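Local coordinates for putative isochorismatase (Streptomyces avermitilis, PDB 3KL2), which is of unproven function but is probably a hydrolase of the isochorismatase-like cysteine hydrolase family, at residues T26-E32 with V73-P79; V165-R170 with D201-S206. One frame throughout, in Å; residues are numbered along the deposited sequence.

Contact 1: T26-E32 with V73-P79; sequences TAIVLIE and VPIMHAP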
loop_
_atom_site.group_PDB
_atom_site.type_symbol
_atom_site.label_atom_id
_atom_site.label_comp_id
_atom_site.label_asym_id
_atom_site.label_seq_id
_atom_site.Cartn_x
_atom_site.Cartn_y
_atom_site.Cartn_z
ATOM N N THR A 26 17.556 1.877 -12.812
ATOM C CA THR A 26 17.688 0.431 -12.656
ATOM C C THR A 26 18.239 0.112 -11.273
ATOM O O THR A 26 18.950 0.907 -10.703
ATOM C CB THR A 26 18.586 -0.191 -13.771
ATOM O OG1 THR A 26 18.030 0.116 -15.057
ATOM C CG2 THR A 26 18.688 -1.713 -13.631
ATOM N N ALA A 27 17.865 -1.039 -10.730
ATOM C CA ALA A 27 18.239 -1.431 -9.386
ATOM C C ALA A 27 18.271 -2.940 -9.305
ATOM O O ALA A 27 17.297 -3.612 -9.699
ATOM C CB ALA A 27 17.265 -0.937 -8.429
ATOM N N ILE A 28 19.366 -3.476 -8.772
ATOM C CA ILE A 28 19.460 -4.908 -8.568
ATOM C C ILE A 28 18.897 -5.054 -7.165
ATOM O O ILE A 28 19.247 -4.282 -6.302
ATOM C CB ILE A 28 20.928 -5.420 -8.684
ATOM C CG1 ILE A 28 21.572 -4.986 -10.023
ATOM C CG2 ILE A 28 20.993 -6.942 -8.549
ATOM C CD1 ILE A 28 20.961 -5.663 -11.289
ATOM N N VAL A 29 17.969 -5.970 -6.951
ATOM C CA VAL A 29 17.364 -6.176 -5.645
ATOM C C VAL A 29 17.595 -7.638 -5.256
ATOM O O VAL A 29 17.122 -8.542 -5.948
ATOM C CB VAL A 29 15.867 -5.850 -5.678
ATOM C CG1 VAL A 29 15.283 -5.982 -4.317
ATOM C CG2 VAL A 29 15.630 -4.401 -6.290
ATOM N N LEU A 30 18.350 -7.842 -4.172
ATOM C CA LEU A 30 18.817 -9.155 -3.714
ATOM C C LEU A 30 18.076 -9.616 -2.461
ATOM O O LEU A 30 18.251 -9.048 -1.384
ATOM C CB LEU A 30 20.304 -9.075 -3.378
ATOM C CG LEU A 30 21.179 -8.652 -4.562
ATOM C CD1 LEU A 30 22.676 -8.590 -4.122
ATOM C CD2 LEU A 30 20.950 -9.603 -5.799
ATOM N N ILE A 31 17.256 -10.649 -2.596
ATOM C CA ILE A 31 16.333 -10.992 -1.543
ATOM C C ILE A 31 16.931 -12.112 -0.740
ATOM O O ILE A 31 17.127 -13.214 -1.262
ATOM C CB ILE A 31 14.968 -11.445 -2.066
ATOM C CG1 ILE A 31 14.322 -10.343 -2.906
ATOM C CG2 ILE A 31 14.040 -11.819 -0.886
ATOM C CD1 ILE A 31 12.946 -10.709 -3.498
ATOM N N GLU A 32 17.184 -11.824 0.532
ATOM C CA GLU A 32 17.564 -12.822 1.515
ATOM C C GLU A 32 18.817 -13.653 1.212
ATOM O O GLU A 32 18.876 -14.853 1.532
ATOM C CB GLU A 32 16.364 -13.719 1.794
ATOM C CG GLU A 32 15.389 -13.010 2.749
ATOM C CD GLU A 32 13.957 -13.342 2.495
ATOM O OE1 GLU A 32 13.140 -12.420 2.695
ATOM O OE2 GLU A 32 13.670 -14.494 2.075
ATOM N N VAL A 73 24.983 0.750 -11.163
ATOM C CA VAL A 73 23.617 0.391 -10.845
ATOM C C VAL A 73 23.428 0.098 -9.330
ATOM O O VAL A 73 24.110 -0.748 -8.738
ATOM C CB VAL A 73 23.123 -0.775 -11.738
ATOM C CG1 VAL A 73 21.721 -1.243 -11.302
ATOM C CG2 VAL A 73 23.098 -0.320 -13.198
ATOM N N PRO A 74 22.506 0.821 -8.697
ATOM C CA PRO A 74 22.286 0.590 -7.281
ATOM C C PRO A 74 22.013 -0.884 -6.998
ATOM O O PRO A 74 21.208 -1.517 -7.686
ATOM C CB PRO A 74 21.061 1.429 -6.978
ATOM C CG PRO A 74 21.083 2.506 -8.007
ATOM C CD PRO A 74 21.663 1.906 -9.226
ATOM N N ILE A 75 22.755 -1.428 -6.039
ATOM C CA ILE A 75 22.540 -2.751 -5.525
ATOM C C ILE A 75 21.764 -2.546 -4.232
ATOM O O ILE A 75 22.206 -1.805 -3.389
ATOM C CB ILE A 75 23.885 -3.416 -5.213
ATOM C CG1 ILE A 75 24.854 -3.334 -6.426
ATOM C CG2 ILE A 75 23.697 -4.821 -4.775
ATOM C CD1 ILE A 75 24.322 -3.856 -7.779
ATOM N N MET A 76 20.610 -3.191 -4.080
ATOM C CA MET A 76 19.775 -3.081 -2.876
ATOM C C MET A 76 19.576 -4.454 -2.210
ATOM O O MET A 76 19.049 -5.344 -2.846
ATOM C CB MET A 76 18.420 -2.566 -3.288
ATOM C CG MET A 76 18.457 -1.164 -3.881
ATOM S SD MET A 76 16.835 -0.482 -4.081
ATOM C CE MET A 76 17.352 1.008 -4.881
ATOM N N HIS A 77 19.970 -4.620 -0.940
ATOM C CA HIS A 77 19.854 -5.904 -0.240
ATOM C C HIS A 77 18.612 -5.924 0.613
ATOM O O HIS A 77 18.325 -4.972 1.330
ATOM C CB HIS A 77 21.052 -6.129 0.710
ATOM C CG HIS A 77 22.394 -6.195 0.037
ATOM N ND1 HIS A 77 22.890 -7.353 -0.527
ATOM C CD2 HIS A 77 23.372 -5.263 -0.092
ATOM C CE1 HIS A 77 24.108 -7.122 -0.990
ATOM N NE2 HIS A 77 24.424 -5.863 -0.740
ATOM N N ALA A 78 17.909 -7.051 0.606
ATOM C CA ALA A 78 16.639 -7.161 1.299
ATOM C C ALA A 78 16.683 -8.384 2.173
ATOM O O ALA A 78 16.165 -9.421 1.814
ATOM C CB ALA A 78 15.484 -7.214 0.316
ATOM N N PRO A 79 17.334 -8.266 3.341
ATOM C CA PRO A 79 17.400 -9.351 4.295
ATOM C C PRO A 79 16.158 -9.373 5.134
ATOM O O PRO A 79 15.521 -8.347 5.305
ATOM C CB PRO A 79 18.627 -8.992 5.142
ATOM C CG PRO A 79 18.603 -7.520 5.213
ATOM C CD PRO A 79 18.035 -7.076 3.830
#
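Ile28 and Ile75 lie side by side and point the same way, with Ile28 CG1 3.7 Å from Ile75 CD1. In Ile28, chi1 of -54° sets CG1 beside the backbone N. From there it also meets Val73 CG1 at 4.0 Å, the two side chains crossing at about a right angle. Leu30 and His77 repeat the side-by-side pattern. Leu30 CD1 reaches His77 CE1 at 3.7 Å, obliquely to the ring, while His77 NE2 is hydrogen-bonded to Asp125 OD2. Ile28, Leu30 and Ile75 also touch helix 57-71. This helix is the last of the connection that carries the chain from one parallel strand to the next, a beta-alpha-beta crossover, part of the alpha/beta fold of the isochorismatase family. On the other face of the sheet, the extended chain of Met76 brings CE to Ala27 CB at 4.0 Å and packs on helix 142-149. The backbones are tied by five hydrogen bonds. Leu30 N to Met76 O is nearly linear, 2.9 Å long with an N-H...O angle of 171°. Past the strand ends, Glu32 N sits above the carbonyl plane of Ala78 and bonds to its O at 2.9 Å. Glu32 OE1 turns to a salt bridge with Lys131.

Contact 2: V165-R170 with D201-S206; sequences VESTMR and DFPMFS
Arg170 lies against one face of the Phe205 ring, where two neighbouring helices of the alpha/beta fold meet. Helix 164-174 links strands 153-159 and 178-187, and helix 191-205 links 178-187 to 207-209. The axes of the short segments come within 9.9 Å and run 22° apart, the second at the kinked, weakly bonded end of its helix. From Arg170 CB, chi1 of -70° turns CG away from the carbonyl carbon. CG then sits over the centre of the Phe205 ring, 3.8 Å from the centroid, a CH-pi contact. The chain stays extended as far as NE, which hydrogen-bonds to Glu166 OE2 at 3.1 Å through that oxygen's anti lone pair. CZ lies close to Phe205 CE2, the guanidinium plane being tilted 44° from the ring. NH1 is 3.4 Å from the same CE2 and hydrogen-bonds to Ser167 OG of the second subunit. NH2 hydrogen-bonds to Glu166 OE2 at 2.8 Å, so two nitrogens grip one oxygen side-on. It also hydrogen-bonds to Asn162 O of the second subunit and forms a long salt bridge with Asp201 OD1. These bonds fix the rotation of the guanidinium at the subunit interface. Glu166 OE2 also lies 2.8 Å from Asp201 OD2. The two carboxylates are like charges close together, and Arg170 NH2 beside both probably eases the repulsion. Met169 carries the rest of the contact. Its SD stands over one face of the Phe202 ring, 4.1 Å from the centroid, a Met-aromatic contact, and its CG packs on Phe205 CB. Val165 CG1 approaches the same Phe202 ring obliquely, at CZ. Ser206 OG touches Met169 SD and donates a 2.7 Å hydrogen bond to Phe202 O, coming from above the carbonyl plane.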
loop_
_atom_site.group_PDB
_atom_site.type_symbol
_atom_site.label_atom_id
_atom_site.label_comp_id
_atom_site.label_asym_id
_atom_site.label_seq_id
_atom_site.Cartn_x
_atom_site.Cartn_y
_atom_site.Cartn_z
ATOM N N VAL A 165 10.568 -14.358 -3.666
ATOM C CA VAL A 165 10.937 -13.814 -4.957
ATOM C C VAL A 165 9.672 -13.633 -5.792
ATOM O O VAL A 165 9.413 -12.565 -6.359
ATOM C CB VAL A 165 11.968 -14.681 -5.733
ATOM C CG1 VAL A 165 12.055 -14.198 -7.151
ATOM C CG2 VAL A 165 13.348 -14.647 -5.058
ATOM N N GLU A 166 8.835 -14.655 -5.806
ATOM C CA GLU A 166 7.618 -14.524 -6.564
ATOM C C GLU A 166 6.693 -13.432 -6.001
ATOM O O GLU A 166 6.047 -12.726 -6.767
ATOM C CB GLU A 166 6.912 -15.846 -6.673
ATOM C CG GLU A 166 6.081 -15.939 -7.925
ATOM C CD GLU A 166 5.355 -17.258 -8.067
ATOM O OE1 GLU A 166 6.035 -18.280 -8.091
ATOM O OE2 GLU A 166 4.114 -17.260 -8.170
ATOM N N SER A 167 6.628 -13.292 -4.675
ATOM C CA SER A 167 5.734 -12.289 -4.089
ATOM C C SER A 167 6.162 -10.861 -4.438
ATOM O O SER A 167 5.326 -10.016 -4.766
ATOM C CB SER A 167 5.664 -12.424 -2.607
ATOM O OG SER A 167 4.934 -13.552 -2.292
ATOM N N THR A 168 7.468 -10.624 -4.371
ATOM C CA THR A 168 8.038 -9.375 -4.742
ATOM C C THR A 168 7.862 -9.043 -6.227
ATOM O O THR A 168 7.678 -7.909 -6.579
ATOM C CB THR A 168 9.510 -9.410 -4.402
ATOM O OG1 THR A 168 9.655 -9.647 -2.991
ATOM C CG2 THR A 168 10.229 -8.072 -4.838
ATOM N N MET A 169 8.032 -10.015 -7.101
ATOM C CA MET A 169 7.732 -9.892 -8.534
ATOM C C MET A 169 6.262 -9.504 -8.770
ATOM O O MET A 169 5.941 -8.600 -9.533
ATOM C CB MET A 169 7.983 -11.246 -9.172
ATOM C CG MET A 169 7.830 -11.318 -10.738
ATOM S SD MET A 169 7.947 -13.030 -11.289
ATOM C CE MET A 169 6.627 -13.812 -10.389
ATOM N N ARG A 170 5.345 -10.184 -8.093
ATOM C CA ARG A 170 3.936 -9.894 -8.319
ATOM C C ARG A 170 3.610 -8.437 -7.966
ATOM O O ARG A 170 3.052 -7.674 -8.787
ATOM C CB ARG A 170 3.063 -10.897 -7.593
ATOM C CG ARG A 170 3.127 -12.270 -8.209
ATOM C CD ARG A 170 2.495 -13.352 -7.312
ATOM N NE ARG A 170 2.507 -14.655 -7.991
ATOM C CZ ARG A 170 1.477 -15.187 -8.643
ATOM N NH1 ARG A 170 0.281 -14.579 -8.682
ATOM N NH2 ARG A 170 1.636 -16.371 -9.232
ATOM N N ASP A 201 4.779 -18.995 -13.828
ATOM C CA ASP A 201 4.456 -17.749 -13.115
ATOM C C ASP A 201 5.319 -16.542 -13.552
ATOM O O ASP A 201 4.801 -15.468 -13.848
ATOM C CB ASP A 201 4.645 -17.945 -11.603
ATOM C CG ASP A 201 3.645 -18.933 -10.982
ATOM O OD1 ASP A 201 2.575 -19.163 -11.553
ATOM O OD2 ASP A 201 3.936 -19.467 -9.884
ATOM N N PHE A 202 6.633 -16.727 -13.608
ATOM C CA PHE A 202 7.519 -15.632 -13.907
ATOM C C PHE A 202 7.181 -14.828 -15.171
ATOM O O PHE A 202 7.340 -13.617 -15.123
ATOM C CB PHE A 202 8.975 -16.069 -13.968
ATOM C CG PHE A 202 9.649 -16.202 -12.619
ATOM C CD1 PHE A 202 11.029 -16.045 -12.511
ATOM C CD2 PHE A 202 8.947 -16.532 -11.485
ATOM C CE1 PHE A 202 11.664 -16.191 -11.295
ATOM C CE2 PHE A 202 9.594 -16.678 -10.272
ATOM C CZ PHE A 202 10.938 -16.497 -10.179
ATOM N N PRO A 203 6.746 -15.465 -16.276
ATOM C CA PRO A 203 6.444 -14.680 -17.500
ATOM C C PRO A 203 5.158 -13.832 -17.484
ATOM O O PRO A 203 4.995 -12.941 -18.323
ATOM C CB PRO A 203 6.343 -15.748 -18.613
ATOM C CG PRO A 203 7.103 -16.952 -18.070
ATOM C CD PRO A 203 6.869 -16.909 -16.577
ATOM N N MET A 204 4.264 -14.126 -16.542
ATOM C CA MET A 204 3.058 -13.339 -16.335
ATOM C C MET A 204 3.376 -12.014 -15.622
ATOM O O MET A 204 2.603 -11.076 -15.709
ATOM C CB MET A 204 2.055 -14.105 -15.455
ATOM C CG MET A 204 1.360 -15.390 -16.029
ATOM S SD MET A 204 0.275 -16.109 -14.725
ATOM C CE MET A 204 -0.859 -17.009 -15.792
ATOM N N PHE A 205 4.459 -11.958 -14.858
ATOM C CA PHE A 205 4.715 -10.808 -13.995
ATOM C C PHE A 205 6.067 -10.190 -14.248
ATOM O O PHE A 205 6.412 -9.218 -13.591
ATOM C CB PHE A 205 4.613 -11.216 -12.526
ATOM C CG PHE A 205 3.241 -11.668 -12.125
ATOM C CD1 PHE A 205 2.230 -10.743 -11.915
ATOM C CD2 PHE A 205 2.936 -13.013 -12.004
ATOM C CE1 PHE A 205 0.919 -11.149 -11.559
ATOM C CE2 PHE A 205 1.639 -13.428 -11.618
ATOM C CZ PHE A 205 0.633 -12.482 -11.403
ATOM N N SER A 206 6.832 -10.741 -15.195
ATOM C CA SER A 206 8.209 -10.314 -15.381
ATOM C C SER A 206 8.767 -10.606 -16.775
ATOM O O SER A 206 8.087 -11.163 -17.659
ATOM C CB SER A 206 9.133 -10.883 -14.272
ATOM O OG SER A 206 9.545 -12.222 -14.501
#

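In the fold
Contact 1 belongs to the middle of the parallel sheet, and contact 2 to helices packed on one of its faces. Their centres are 16 Å apart, yet they touch. Ile31 CD1 of contact 1 packs 3.5 Å from Thr168 OG1 and 4.0 Å from Val165 CA of contact 2. Strand 153-159, the sheet neighbour of strand 26-31, ties them further: its Leu156 touches both Thr168 and Met169. The Glu32-Lys131 salt bridge at the end of strand 26-31 and Cys164 just before Val165 are consistent with the acidic, lysine and cysteine set of this hydrolase family. Contact 2 also reaches the second subunit, which does not touch contact 1.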